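Local coordinates for protein putative transcriptional regulator (Clostridium difficile, PDB 3QI7) that is of unknown function but has a periplasmic-binding-protein-like fold, and may bind a small molecule such as a sugar or take part in transcriptional regulation, at residues Phe13-Val18 and Leu317-Val322; Asn30-Met35 and Ile59-Leu64; Glu41-Asp46 and Val55-Lys60; Glu87-Val92 and Arg111-Thr116; Pro311-Tyr316 and Ala339-Arg344. All blocks are in the same frame, centred on the assembly; numbering follows the deposited sequence. Where two conformers were deposited one is given.

All five contacts belong to one alpha/beta lobe of the periplasmic-binding-protein-like chain and are tied by its large mixed sheet and helix 306-324. Interactions 1 and 4 are the nearest pair, centres about 8 Å apart; strands 13-19 and 88-94 run side by side there, and K14 N lies 2.8 Å from E87 O. Strand 57-63 flanks strand 13-19 and serves interactions 2 and 3, whose centres are about 15 Å apart and which share I59 and K60. Helix 306-324 serves interactions 1 and 5, about 12 Å apart. Interaction 5 meets interaction 2 where M35 CE comes 3.3 Å from I315 CG2.

Interaction 1 of 5, residues Phe13-Val18 and Leu317-Val322; sequences FKVAVV and LATEMV
F13, V322 and V15 carry most of this buried contact, in which helix 306-324 lies against strand 13-19 of the parallel part of the large sheet, an alpha/beta layer of the periplasmic-binding-protein-like fold. The segment axes come within 9.4 Å and run nearly antiparallel, at 151°. The F13 ring receives V322 over one face: CG1 sits 3.5 Å from the ring centroid and only 4° off the normal, a centred CH-pi contact. F13 chi1 is 64°, which places CG between its own backbone N and carbonyl carbon and turns the ring to the helix. V322 CB also reaches the ring, at 3.7 Å from F13 CE2. Two residues on, V15 divides its branches between neighbouring helix positions, CG1 going to A318 and CG2 to T319. The T319 hydroxyl is not bonded to the strand; it hydrogen-bonds Y39 OH and I315 O. Its methyl turns to the phenyl ring instead, leaving T319 CG2 4.1 Å from F13 CZ.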
# COMPACT_ATOMS: atom_id res chain seq x y z
N PHE A 13 -16.32 16.26 -15.93
CA PHE A 13 -15.91 14.89 -16.23
C PHE A 13 -16.06 13.95 -15.06
O PHE A 13 -16.28 14.38 -13.93
CB PHE A 13 -14.48 14.89 -16.80
CG PHE A 13 -13.43 15.37 -15.85
CD1 PHE A 13 -13.18 16.74 -15.69
CD2 PHE A 13 -12.66 14.46 -15.12
CE1 PHE A 13 -12.19 17.19 -14.83
CE2 PHE A 13 -11.67 14.91 -14.24
CZ PHE A 13 -11.43 16.29 -14.11
N LYS A 14 -15.98 12.66 -15.35
CA LYS A 14 -15.95 11.63 -14.29
C LYS A 14 -14.60 10.89 -14.28
O LYS A 14 -14.00 10.64 -15.34
CB LYS A 14 -17.09 10.62 -14.48
CG LYS A 14 -18.51 11.20 -14.44
CD LYS A 14 -19.54 10.08 -14.54
CE LYS A 14 -20.99 10.59 -14.52
NZ LYS A 14 -21.85 9.70 -15.33
N VAL A 15 -14.11 10.62 -13.08
CA VAL A 15 -13.00 9.72 -12.87
C VAL A 15 -13.58 8.43 -12.29
O VAL A 15 -14.07 8.40 -11.17
CB VAL A 15 -11.96 10.31 -11.90
CG1 VAL A 15 -10.79 9.33 -11.69
CG2 VAL A 15 -11.41 11.65 -12.46
N ALA A 16 -13.56 7.37 -13.08
CA ALA A 16 -14.08 6.09 -12.61
C ALA A 16 -12.99 5.40 -11.81
O ALA A 16 -11.85 5.39 -12.24
CB ALA A 16 -14.54 5.22 -13.80
N VAL A 17 -13.36 4.83 -10.66
CA VAL A 17 -12.43 4.15 -9.79
C VAL A 17 -12.97 2.77 -9.44
O VAL A 17 -14.03 2.64 -8.83
CB VAL A 17 -12.17 4.96 -8.47
CG1 VAL A 17 -11.12 4.27 -7.66
CG2 VAL A 17 -11.73 6.40 -8.81
N VAL A 18 -12.22 1.74 -9.84
CA VAL A 18 -12.62 0.35 -9.65
C VAL A 18 -11.92 -0.25 -8.43
O VAL A 18 -10.67 -0.23 -8.34
CB VAL A 18 -12.26 -0.48 -10.90
CG1 VAL A 18 -12.72 -1.97 -10.74
CG2 VAL A 18 -12.85 0.18 -12.12
N LEU A 317 -3.97 12.45 -9.61
CA LEU A 317 -3.21 12.53 -10.85
C LEU A 317 -4.15 12.55 -12.04
O LEU A 317 -3.98 13.37 -12.97
CB LEU A 317 -2.26 11.33 -10.95
CG LEU A 317 -0.92 11.42 -11.66
CD1 LEU A 317 -0.16 12.73 -11.38
CD2 LEU A 317 -0.10 10.19 -11.23
N ALA A 318 -5.10 11.61 -12.06
CA ALA A 318 -6.08 11.55 -13.15
C ALA A 318 -6.78 12.91 -13.29
O ALA A 318 -6.87 13.46 -14.38
CB ALA A 318 -7.11 10.44 -12.91
N THR A 319 -7.29 13.44 -12.19
CA THR A 319 -7.96 14.77 -12.21
C THR A 319 -7.07 15.88 -12.80
O THR A 319 -7.51 16.68 -13.65
CB THR A 319 -8.43 15.13 -10.78
OG1 THR A 319 -9.33 14.12 -10.33
CG2 THR A 319 -9.12 16.51 -10.75
N GLU A 320 -5.82 15.92 -12.35
CA GLU A 320 -4.88 16.93 -12.82
C GLU A 320 -4.62 16.75 -14.30
O GLU A 320 -4.53 17.72 -15.07
CB GLU A 320 -3.57 16.83 -12.04
CG GLU A 320 -2.45 17.78 -12.48
CD GLU A 320 -2.62 19.20 -11.97
OE1 GLU A 320 -3.42 19.41 -11.05
OE2 GLU A 320 -1.91 20.10 -12.50
N MSE A 321 -4.48 15.48 -14.70
CA MSE A 321 -4.17 15.16 -16.09
C MSE A 321 -5.32 15.58 -17.00
O MSE A 321 -5.08 16.10 -18.10
CB MSE A 321 -3.88 13.65 -16.25
CG MSE A 321 -2.52 13.23 -15.71
SE MSE A 321 -2.31 11.27 -15.70
CE MSE A 321 -1.69 11.17 -17.58
N VAL A 322 -6.56 15.31 -16.58
CA VAL A 322 -7.72 15.69 -17.38
C VAL A 322 -7.86 17.23 -17.41
O VAL A 322 -7.98 17.80 -18.47
CB VAL A 322 -9.04 15.01 -16.90
CG1 VAL A 322 -10.22 15.51 -17.74
CG2 VAL A 322 -8.93 13.47 -17.00

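Interaction 2 of 5, residues Asn30-Met35 and Ile59-Leu64; sequences NMVEEM and IKHVVL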
# COMPACT_ATOMS: atom_id res chain seq x y z
N ASN A 30 -13.33 2.49 1.16
CA ASN A 30 -13.64 3.68 1.92
C ASN A 30 -12.81 4.91 1.53
O ASN A 30 -13.34 6.02 1.62
CB ASN A 30 -13.58 3.41 3.42
CG ASN A 30 -14.77 2.60 3.93
OD1 ASN A 30 -15.78 2.45 3.24
ND2 ASN A 30 -14.68 2.11 5.16
N MSE A 31 -11.55 4.74 1.10
CA MSE A 31 -10.78 5.89 0.61
C MSE A 31 -11.43 6.50 -0.64
O MSE A 31 -11.60 7.72 -0.72
CB MSE A 31 -9.31 5.53 0.34
CG MSE A 31 -8.49 6.62 -0.40
SE MSE A 31 -8.52 8.37 0.47
CE MSE A 31 -7.99 7.78 2.26
N VAL A 32 -11.80 5.65 -1.60
CA VAL A 32 -12.52 6.11 -2.80
C VAL A 32 -13.82 6.85 -2.42
O VAL A 32 -14.14 7.92 -2.97
CB VAL A 32 -12.82 4.92 -3.75
CG1 VAL A 32 -13.67 5.33 -4.89
CG2 VAL A 32 -11.48 4.32 -4.29
N GLU A 33 -14.56 6.31 -1.45
CA GLU A 33 -15.80 6.95 -1.02
C GLU A 33 -15.53 8.32 -0.42
O GLU A 33 -16.31 9.26 -0.65
CB GLU A 33 -16.58 6.07 -0.02
CG GLU A 33 -17.30 4.91 -0.70
CD GLU A 33 -18.28 5.37 -1.79
OE1 GLU A 33 -19.19 6.18 -1.48
OE2 GLU A 33 -18.12 4.94 -2.97
N GLU A 34 -14.44 8.41 0.36
CA GLU A 34 -14.02 9.64 0.96
C GLU A 34 -13.66 10.67 -0.10
O GLU A 34 -14.07 11.83 -0.03
CB GLU A 34 -12.83 9.40 1.89
CG GLU A 34 -12.38 10.63 2.63
CD GLU A 34 -11.47 10.29 3.81
OE1 GLU A 34 -12.00 9.83 4.85
OE2 GLU A 34 -10.24 10.49 3.68
N MSE A 35 -12.93 10.24 -1.12
CA MSE A 35 -12.54 11.17 -2.18
C MSE A 35 -13.75 11.63 -2.99
O MSE A 35 -13.82 12.78 -3.41
CB MSE A 35 -11.52 10.52 -3.09
CG MSE A 35 -10.22 10.07 -2.40
SE MSE A 35 -8.91 11.50 -2.43
CE MSE A 35 -8.49 11.53 -4.31
N ILE A 59 -16.33 11.35 -8.84
CA ILE A 59 -15.79 10.01 -8.87
C ILE A 59 -16.94 9.05 -9.11
O ILE A 59 -18.00 9.16 -8.47
CB ILE A 59 -15.07 9.68 -7.56
CG1 ILE A 59 -13.71 10.40 -7.53
CG2 ILE A 59 -14.87 8.17 -7.43
CD1 ILE A 59 -13.09 10.53 -6.15
N LYS A 60 -16.76 8.14 -10.07
CA LYS A 60 -17.69 7.04 -10.24
C LYS A 60 -17.07 5.77 -9.68
O LYS A 60 -16.18 5.16 -10.31
CB LYS A 60 -18.04 6.82 -11.72
CG LYS A 60 -19.09 5.72 -11.98
CD LYS A 60 -19.61 5.80 -13.41
CE LYS A 60 -20.96 5.07 -13.60
NZ LYS A 60 -20.70 3.66 -13.93
N HIS A 61 -17.55 5.37 -8.51
CA HIS A 61 -17.04 4.17 -7.86
C HIS A 61 -17.66 2.88 -8.43
O HIS A 61 -18.84 2.60 -8.24
CB HIS A 61 -17.26 4.26 -6.35
CG HIS A 61 -16.52 3.23 -5.56
ND1 HIS A 61 -16.63 3.11 -4.19
CD2 HIS A 61 -15.65 2.26 -5.95
CE1 HIS A 61 -15.86 2.13 -3.77
NE2 HIS A 61 -15.26 1.59 -4.81
N VAL A 62 -16.83 2.09 -9.08
CA VAL A 62 -17.24 0.82 -9.68
C VAL A 62 -16.77 -0.32 -8.79
O VAL A 62 -15.56 -0.41 -8.47
CB VAL A 62 -16.60 0.66 -11.07
CG1 VAL A 62 -16.99 -0.69 -11.71
CG2 VAL A 62 -16.96 1.83 -11.98
N VAL A 63 -17.69 -1.19 -8.39
CA VAL A 63 -17.40 -2.25 -7.43
C VAL A 63 -17.35 -3.59 -8.14
O VAL A 63 -18.31 -4.01 -8.78
CB VAL A 63 -18.41 -2.28 -6.31
CG1 VAL A 63 -18.01 -3.30 -5.22
CG2 VAL A 63 -18.58 -0.86 -5.75
N LEU A 64 -16.21 -4.26 -8.05
CA LEU A 64 -16.06 -5.58 -8.66
C LEU A 64 -16.93 -6.61 -7.94
O LEU A 64 -17.16 -6.50 -6.73
CB LEU A 64 -14.60 -6.03 -8.61
CG LEU A 64 -13.57 -5.25 -9.43
CD1 LEU A 64 -12.17 -5.44 -8.80
CD2 LEU A 64 -13.56 -5.65 -10.91
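H61 meets V32 and E33 together, and its side chain can be followed outward from the strand. CB lies 4.0 Å from V32 CG1 and is also near E33 OE2. With CG anti to the backbone N (chi1 -167°), the imidazole reaches the helix, and V32 CG1 settles over its face, 3.7 Å from the H61 ring centroid and 13° off the normal. ND1 donates to E33 OE2 at 2.7 Å with an N-H...O angle of 164°. The carboxylate oxygen lies in the ring plane and accepts through its anti lone pair. This His-carboxylate bond joins helix 26-42 to strand 57-63, which form part of a beta-alpha-beta crossover starting from strand 13-19. At the far end NE2 hydrogen-bonds T19 OG1 on that first strand, so both ring nitrogens have partners and the ring's rotation is fixed. Farther back along strand 57-63, I59 CG2 touches V32 CG1 at 4.0 Å, while I59 CD1 presses unusually tightly on M35 CB at 3.4 Å.

Interaction 3 of 5, residues Glu41-Asp46 and Val55-Lys60; sequences EENKID and VKQTIK
N43 holds CG anti to its carbonyl carbon (chi1 -72°), and a small twist at chi2 (-27°) carries its amide across to the Q57 backbone; K56, extended until it bends at chi4 (-64°), brings its ammonium back toward the N43 carbonyl. N43 ND2 donates to Q57 O at 2.8 Å, approaching from above the carbonyl plane. The other end of the same amide receives Q57 N in a weak bond, N...OD1 3.3 Å, so one side chain engages both polar groups of a single strand residue. N43 lies in a type I beta turn from E42 to I45, on the connection between helix 26-42 and strand 57-63 of a beta-alpha-beta unit. K56 NZ adds a weak bond to N43 O, and K56 CB passes 3.5 Å from N43 OD1. The N43 amide also meets a methyl, with ND2 3.5 Å from T58 CG2. Two acceptors come close where E42 OE1 stands 3.3 Å from Q57 OE1, which takes a hydrogen bond from K323 NZ; Q57 NE2 is buried with no hydrogen-bond partner in the model.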
# COMPACT_ATOMS: atom_id res chain seq x y z
N GLU A 41 -18.08 18.15 -2.40
CA GLU A 41 -17.95 19.43 -1.70
C GLU A 41 -17.28 20.52 -2.55
O GLU A 41 -17.74 21.66 -2.58
CB GLU A 41 -17.18 19.24 -0.40
CG GLU A 41 -17.97 18.42 0.62
CD GLU A 41 -19.28 19.11 0.99
OE1 GLU A 41 -19.22 20.22 1.55
OE2 GLU A 41 -20.37 18.56 0.68
N GLU A 42 -16.19 20.16 -3.21
CA GLU A 42 -15.51 21.07 -4.14
C GLU A 42 -16.49 21.57 -5.20
O GLU A 42 -16.46 22.75 -5.57
CB GLU A 42 -14.35 20.36 -4.86
CG GLU A 42 -12.98 20.50 -4.19
CD GLU A 42 -11.88 19.69 -4.91
OE1 GLU A 42 -11.84 19.66 -6.16
OE2 GLU A 42 -11.05 19.07 -4.21
N ASN A 43 -17.34 20.68 -5.69
CA ASN A 43 -18.26 21.03 -6.75
C ASN A 43 -19.37 22.01 -6.30
O ASN A 43 -20.11 22.52 -7.15
CB ASN A 43 -18.90 19.78 -7.35
CG ASN A 43 -17.94 18.96 -8.21
OD1 ASN A 43 -16.97 19.47 -8.79
ND2 ASN A 43 -18.24 17.68 -8.33
N LYS A 44 -19.51 22.25 -5.00
CA LYS A 44 -20.49 23.21 -4.49
C LYS A 44 -20.02 24.67 -4.60
O LYS A 44 -20.85 25.58 -4.58
CB LYS A 44 -20.89 22.90 -3.04
CG LYS A 44 -21.71 21.62 -2.88
CD LYS A 44 -21.98 21.30 -1.42
CE LYS A 44 -22.58 19.92 -1.25
NZ LYS A 44 -22.73 19.54 0.19
N ILE A 45 -18.70 24.89 -4.70
CA ILE A 45 -18.13 26.23 -4.86
C ILE A 45 -17.98 26.50 -6.35
O ILE A 45 -17.18 25.84 -7.02
CB ILE A 45 -16.70 26.38 -4.22
CG1 ILE A 45 -16.58 25.63 -2.89
CG2 ILE A 45 -16.39 27.86 -4.01
CD1 ILE A 45 -17.57 26.06 -1.86
N ASP A 46 -18.75 27.46 -6.87
CA ASP A 46 -18.79 27.75 -8.31
C ASP A 46 -17.48 28.36 -8.86
O ASP A 46 -17.10 28.07 -10.00
CB ASP A 46 -19.97 28.67 -8.64
N VAL A 55 -14.03 23.87 -13.35
CA VAL A 55 -14.48 22.66 -14.02
C VAL A 55 -14.95 21.70 -12.91
O VAL A 55 -14.41 21.73 -11.82
CB VAL A 55 -13.35 22.01 -14.82
CG1 VAL A 55 -13.85 20.78 -15.55
CG2 VAL A 55 -12.73 23.03 -15.82
N LYS A 56 -15.95 20.88 -13.19
CA LYS A 56 -16.48 19.95 -12.18
C LYS A 56 -16.00 18.53 -12.43
O LYS A 56 -15.98 18.05 -13.57
CB LYS A 56 -18.01 20.00 -12.13
CG LYS A 56 -18.59 21.24 -11.41
CD LYS A 56 -20.10 21.36 -11.59
CE LYS A 56 -20.60 22.78 -11.32
NZ LYS A 56 -20.39 23.22 -9.90
N GLN A 57 -15.62 17.86 -11.34
CA GLN A 57 -15.20 16.47 -11.42
C GLN A 57 -15.92 15.67 -10.34
O GLN A 57 -16.10 16.15 -9.22
CB GLN A 57 -13.68 16.32 -11.22
CG GLN A 57 -12.88 17.63 -11.10
CD GLN A 57 -12.69 18.11 -9.68
OE1 GLN A 57 -11.63 18.64 -9.34
NE2 GLN A 57 -13.70 17.94 -8.83
N THR A 58 -16.33 14.46 -10.68
CA THR A 58 -16.91 13.51 -9.71
C THR A 58 -16.23 12.15 -9.88
O THR A 58 -15.66 11.83 -10.91
CB THR A 58 -18.47 13.30 -9.88
OG1 THR A 58 -18.77 12.94 -11.22
CG2 THR A 58 -19.30 14.54 -9.48
N ILE A 59 -16.33 11.35 -8.84
CA ILE A 59 -15.79 10.01 -8.87
C ILE A 59 -16.94 9.05 -9.11
O ILE A 59 -18.00 9.16 -8.47
CB ILE A 59 -15.07 9.68 -7.56
CG1 ILE A 59 -13.71 10.40 -7.53
CG2 ILE A 59 -14.87 8.17 -7.43
CD1 ILE A 59 -13.09 10.53 -6.15
N LYS A 60 -16.76 8.14 -10.07
CA LYS A 60 -17.69 7.04 -10.24
C LYS A 60 -17.07 5.77 -9.68
O LYS A 60 -16.18 5.16 -10.31
CB LYS A 60 -18.04 6.82 -11.72
CG LYS A 60 -19.09 5.72 -11.98
CD LYS A 60 -19.61 5.80 -13.41
CE LYS A 60 -20.96 5.07 -13.60
NZ LYS A 60 -20.70 3.66 -13.93

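Interaction 4 of 5, residues Glu87-Val92 and Arg111-Thr116; sequences EVQAIV and RPEIIT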
# COMPACT_ATOMS: atom_id res chain seq x y z
N GLU A 87 -18.85 11.04 -20.31
CA GLU A 87 -18.25 11.94 -19.33
C GLU A 87 -17.04 11.31 -18.61
O GLU A 87 -16.24 12.05 -18.03
CB GLU A 87 -19.32 12.37 -18.31
CG GLU A 87 -20.55 13.00 -18.97
CD GLU A 87 -21.44 13.71 -17.96
OE1 GLU A 87 -21.80 13.08 -16.94
OE2 GLU A 87 -21.76 14.90 -18.17
N VAL A 88 -16.94 9.98 -18.63
CA VAL A 88 -15.78 9.26 -18.10
C VAL A 88 -14.54 9.59 -18.92
O VAL A 88 -14.45 9.24 -20.12
CB VAL A 88 -16.00 7.72 -18.04
CG1 VAL A 88 -14.71 6.97 -17.60
CG2 VAL A 88 -17.14 7.38 -17.07
N GLN A 89 -13.59 10.27 -18.27
CA GLN A 89 -12.35 10.68 -18.90
C GLN A 89 -11.10 10.01 -18.32
O GLN A 89 -10.01 10.15 -18.88
CB GLN A 89 -12.22 12.20 -18.83
CG GLN A 89 -13.33 12.95 -19.53
CD GLN A 89 -13.31 12.73 -21.03
OE1 GLN A 89 -12.27 12.41 -21.59
NE2 GLN A 89 -14.47 12.89 -21.68
N ALA A 90 -11.24 9.26 -17.22
CA ALA A 90 -10.14 8.47 -16.71
C ALA A 90 -10.68 7.26 -15.94
O ALA A 90 -11.77 7.32 -15.35
CB ALA A 90 -9.21 9.32 -15.81
N ILE A 91 -9.93 6.16 -16.00
CA ILE A 91 -10.24 4.97 -15.20
C ILE A 91 -9.03 4.57 -14.34
O ILE A 91 -7.95 4.32 -14.86
CB ILE A 91 -10.67 3.76 -16.07
CG1 ILE A 91 -11.87 4.13 -16.95
CG2 ILE A 91 -11.02 2.57 -15.18
CD1 ILE A 91 -12.20 3.07 -18.00
N VAL A 92 -9.25 4.52 -13.02
CA VAL A 92 -8.28 4.05 -12.06
C VAL A 92 -8.76 2.68 -11.55
O VAL A 92 -9.90 2.53 -11.13
CB VAL A 92 -8.16 5.05 -10.85
CG1 VAL A 92 -7.23 4.52 -9.76
CG2 VAL A 92 -7.71 6.45 -11.34
N ARG A 111 -12.13 3.93 -26.75
CA ARG A 111 -11.97 5.32 -26.33
C ARG A 111 -10.49 5.61 -26.05
O ARG A 111 -10.07 5.62 -24.88
CB ARG A 111 -12.78 5.58 -25.04
CG ARG A 111 -14.32 5.41 -25.17
CD ARG A 111 -15.05 6.66 -25.68
NE ARG A 111 -14.81 7.83 -24.84
CZ ARG A 111 -15.36 8.06 -23.65
NH1 ARG A 111 -16.21 7.20 -23.10
NH2 ARG A 111 -15.04 9.18 -22.97
N PRO A 112 -9.70 5.90 -27.10
CA PRO A 112 -8.27 6.18 -26.96
C PRO A 112 -7.92 7.29 -25.97
O PRO A 112 -6.81 7.27 -25.40
CB PRO A 112 -7.83 6.59 -28.38
CG PRO A 112 -8.85 6.01 -29.28
CD PRO A 112 -10.14 5.98 -28.51
N GLU A 113 -8.83 8.23 -25.75
CA GLU A 113 -8.53 9.41 -24.92
C GLU A 113 -8.69 9.20 -23.39
O GLU A 113 -8.19 10.00 -22.60
CB GLU A 113 -9.36 10.62 -25.39
CG GLU A 113 -10.81 10.69 -24.86
CD GLU A 113 -11.80 9.73 -25.52
OE1 GLU A 113 -11.42 8.86 -26.33
OE2 GLU A 113 -12.99 9.84 -25.18
N ILE A 114 -9.39 8.14 -22.99
CA ILE A 114 -9.51 7.81 -21.56
C ILE A 114 -8.13 7.49 -20.97
O ILE A 114 -7.40 6.65 -21.47
CB ILE A 114 -10.51 6.64 -21.31
CG1 ILE A 114 -11.93 7.07 -21.68
CG2 ILE A 114 -10.47 6.18 -19.84
CD1 ILE A 114 -13.08 6.10 -21.24
N ILE A 115 -7.79 8.19 -19.88
CA ILE A 115 -6.53 7.99 -19.17
C ILE A 115 -6.69 6.79 -18.26
O ILE A 115 -7.56 6.80 -17.40
CB ILE A 115 -6.23 9.22 -18.34
CG1 ILE A 115 -6.01 10.41 -19.28
CG2 ILE A 115 -5.01 9.00 -17.45
CD1 ILE A 115 -5.75 11.70 -18.54
N THR A 116 -5.88 5.76 -18.45
CA THR A 116 -5.95 4.56 -17.59
C THR A 116 -4.77 4.47 -16.61
O THR A 116 -3.62 4.72 -16.97
CB THR A 116 -6.02 3.28 -18.46
OG1 THR A 116 -4.97 3.30 -19.43
CG2 THR A 116 -7.40 3.20 -19.16
O HOH W 1 -14.18 11.93 -24.68
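Strand 88-94, helix 101-110 and strand 115-118 form a beta-alpha-beta unit, and this contact joins its two strands in parallel as neighbours in the large sheet. The register rests on two main-chain bonds that reach I115 from residues flanking A90: I115 N donates to Q89 O at 3.1 Å with an angle of 172°, and I91 N donates to I115 O at 2.8 Å. On one face A90 CB meets I115 CB, a pair that helix 306-324 covers through A318, M321 and V322. On the other face I91 CG1 packs 3.8 Å from I114 CG2, with V107 of helix 101-110 touching both isoleucines.

At the strand entrance R111, bent at chi2 and chi3, folds its guanidinium back over I114 CD1, which lies against one face. NE and NH2 grip E113 OE2 side-on in a salt bridge, NE at 2.7 Å. NH2 also gives a weak bond to V88 O, 2.9 Å at a poor angle of 127°, while NH1 is taken by A83 O and D85 O. Water 1 links Q89 NE2 to E113 OE2. With two carbonyl oxygens, a third held weakly, and a carboxylate around it, the positive charge of R111 is probably well stabilised, and its head ties the turn after helix 101-110 to the start of strand 88-94.

Interaction 5 of 5, residues Pro311-Tyr316 and Ala339-Arg344; sequences PSLAIY and AFTELR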
# COMPACT_ATOMS: atom_id res chain seq x y z
N PRO A 311 -4.39 4.51 -4.49
CA PRO A 311 -5.62 4.98 -5.16
C PRO A 311 -5.88 6.50 -4.98
O PRO A 311 -6.32 7.15 -5.92
CB PRO A 311 -6.73 4.12 -4.52
CG PRO A 311 -6.17 3.68 -3.25
CD PRO A 311 -4.70 3.49 -3.47
N SER A 312 -5.58 7.06 -3.82
CA SER A 312 -5.77 8.51 -3.63
C SER A 312 -4.82 9.32 -4.52
O SER A 312 -5.24 10.33 -5.09
CB SER A 312 -5.59 8.92 -2.18
OG SER A 312 -6.05 10.25 -2.00
N LEU A 313 -3.56 8.90 -4.64
CA LEU A 313 -2.61 9.55 -5.54
C LEU A 313 -3.09 9.43 -6.99
O LEU A 313 -3.03 10.39 -7.76
CB LEU A 313 -1.20 8.95 -5.41
CG LEU A 313 -0.17 9.35 -6.48
CD1 LEU A 313 0.07 10.87 -6.43
CD2 LEU A 313 1.17 8.60 -6.37
N ALA A 314 -3.51 8.22 -7.37
CA ALA A 314 -3.99 7.97 -8.75
C ALA A 314 -5.20 8.84 -9.10
O ALA A 314 -5.28 9.40 -10.21
CB ALA A 314 -4.31 6.46 -8.98
N ILE A 315 -6.12 8.99 -8.16
CA ILE A 315 -7.29 9.87 -8.41
C ILE A 315 -6.86 11.34 -8.64
O ILE A 315 -7.32 11.99 -9.57
CB ILE A 315 -8.33 9.75 -7.27
CG1 ILE A 315 -8.93 8.34 -7.26
CG2 ILE A 315 -9.44 10.82 -7.41
CD1 ILE A 315 -9.51 7.95 -5.93
N TYR A 316 -5.99 11.86 -7.77
CA TYR A 316 -5.50 13.24 -7.88
C TYR A 316 -4.75 13.45 -9.18
O TYR A 316 -4.89 14.51 -9.81
CB TYR A 316 -4.57 13.60 -6.71
CG TYR A 316 -5.25 13.91 -5.38
CD1 TYR A 316 -6.37 14.72 -5.30
CD2 TYR A 316 -4.75 13.41 -4.21
CE1 TYR A 316 -6.99 15.01 -4.06
CE2 TYR A 316 -5.34 13.68 -2.99
CZ TYR A 316 -6.45 14.48 -2.91
OH TYR A 316 -7.01 14.71 -1.68
N ALA A 339 7.16 15.70 -6.20
CA ALA A 339 6.67 17.06 -5.93
C ALA A 339 5.14 17.06 -5.79
O ALA A 339 4.60 17.73 -4.91
CB ALA A 339 7.15 18.05 -7.03
N PHE A 340 4.45 16.33 -6.67
CA PHE A 340 2.98 16.22 -6.65
C PHE A 340 2.52 15.58 -5.34
O PHE A 340 1.54 16.04 -4.74
CB PHE A 340 2.49 15.44 -7.85
CG PHE A 340 1.00 15.53 -8.11
CD1 PHE A 340 0.43 16.69 -8.59
CD2 PHE A 340 0.16 14.43 -7.88
CE1 PHE A 340 -0.95 16.78 -8.84
CE2 PHE A 340 -1.23 14.51 -8.13
CZ PHE A 340 -1.77 15.66 -8.62
N THR A 341 3.27 14.59 -4.85
CA THR A 341 2.97 13.98 -3.55
C THR A 341 3.14 15.00 -2.41
O THR A 341 2.32 15.04 -1.52
CB THR A 341 3.82 12.72 -3.33
OG1 THR A 341 3.48 11.77 -4.35
CG2 THR A 341 3.60 12.08 -1.94
N GLU A 342 4.18 15.81 -2.43
CA GLU A 342 4.30 16.89 -1.44
C GLU A 342 3.12 17.85 -1.52
O GLU A 342 2.49 18.18 -0.50
CB GLU A 342 5.59 17.67 -1.62
CG GLU A 342 6.86 16.89 -1.39
CD GLU A 342 7.23 16.74 0.05
OE1 GLU A 342 6.50 17.27 0.95
OE2 GLU A 342 8.30 16.09 0.26
N LEU A 343 2.80 18.26 -2.73
CA LEU A 343 1.67 19.19 -2.98
C LEU A 343 0.36 18.65 -2.42
O LEU A 343 -0.37 19.37 -1.73
CB LEU A 343 1.49 19.41 -4.49
CG LEU A 343 0.43 20.40 -4.97
CD1 LEU A 343 0.73 21.78 -4.37
CD2 LEU A 343 0.37 20.47 -6.52
N ARG A 344 0.04 17.39 -2.71
CA ARG A 344 -1.31 16.90 -2.43
C ARG A 344 -1.43 16.22 -1.06
O ARG A 344 -2.52 16.11 -0.57
CB ARG A 344 -1.79 15.95 -3.54
CG ARG A 344 -2.11 16.64 -4.88
CD ARG A 344 -3.55 17.24 -4.90
NE ARG A 344 -3.81 17.89 -6.17
CZ ARG A 344 -3.64 19.18 -6.44
NH1 ARG A 344 -3.26 20.05 -5.50
NH2 ARG A 344 -3.86 19.62 -7.68
O HOH W 2 -5.39 16.67 -8.41
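Y316 turns a ring face to R344 and its backbone to the rim of F340, as helices 306-324 and 334-345 pack almost perpendicularly. The axes of the short segments cross at 97° and come no closer than 11.1 Å, a spacing bridged by large side chains. R344 lays its aliphatic part over the tyrosine: CD lies 3.9 Å from the Y316 ring centroid and 17° off the normal, a CH-pi contact offset toward the CG side of the ring. The bend at R344 chi2 (-83°) allows this, and the guanidinium plane stands 67° from the ring instead of stacking on it. F340 arrives differently, edge first: its CZ comes 3.5 Å from Y316 O, and L313 CD1 meets F340 CD2 at 3.8 Å in the phenyl plane. F340 CE2 makes an apolar contact with Y316 CB at 3.7 Å, while R344 CG covers part of one F340 face. L313 CD1 also approaches T341, whose hydroxyl bonds L337 O within its own helix. The Y316 hydroxyl points to helix 26-42, where it hydrogen-bonds E38 OE2. A polar bridge completes the joint: water 2 donates to Y316 O at 2.6 Å and accepts from R344 NE at 3.0 Å.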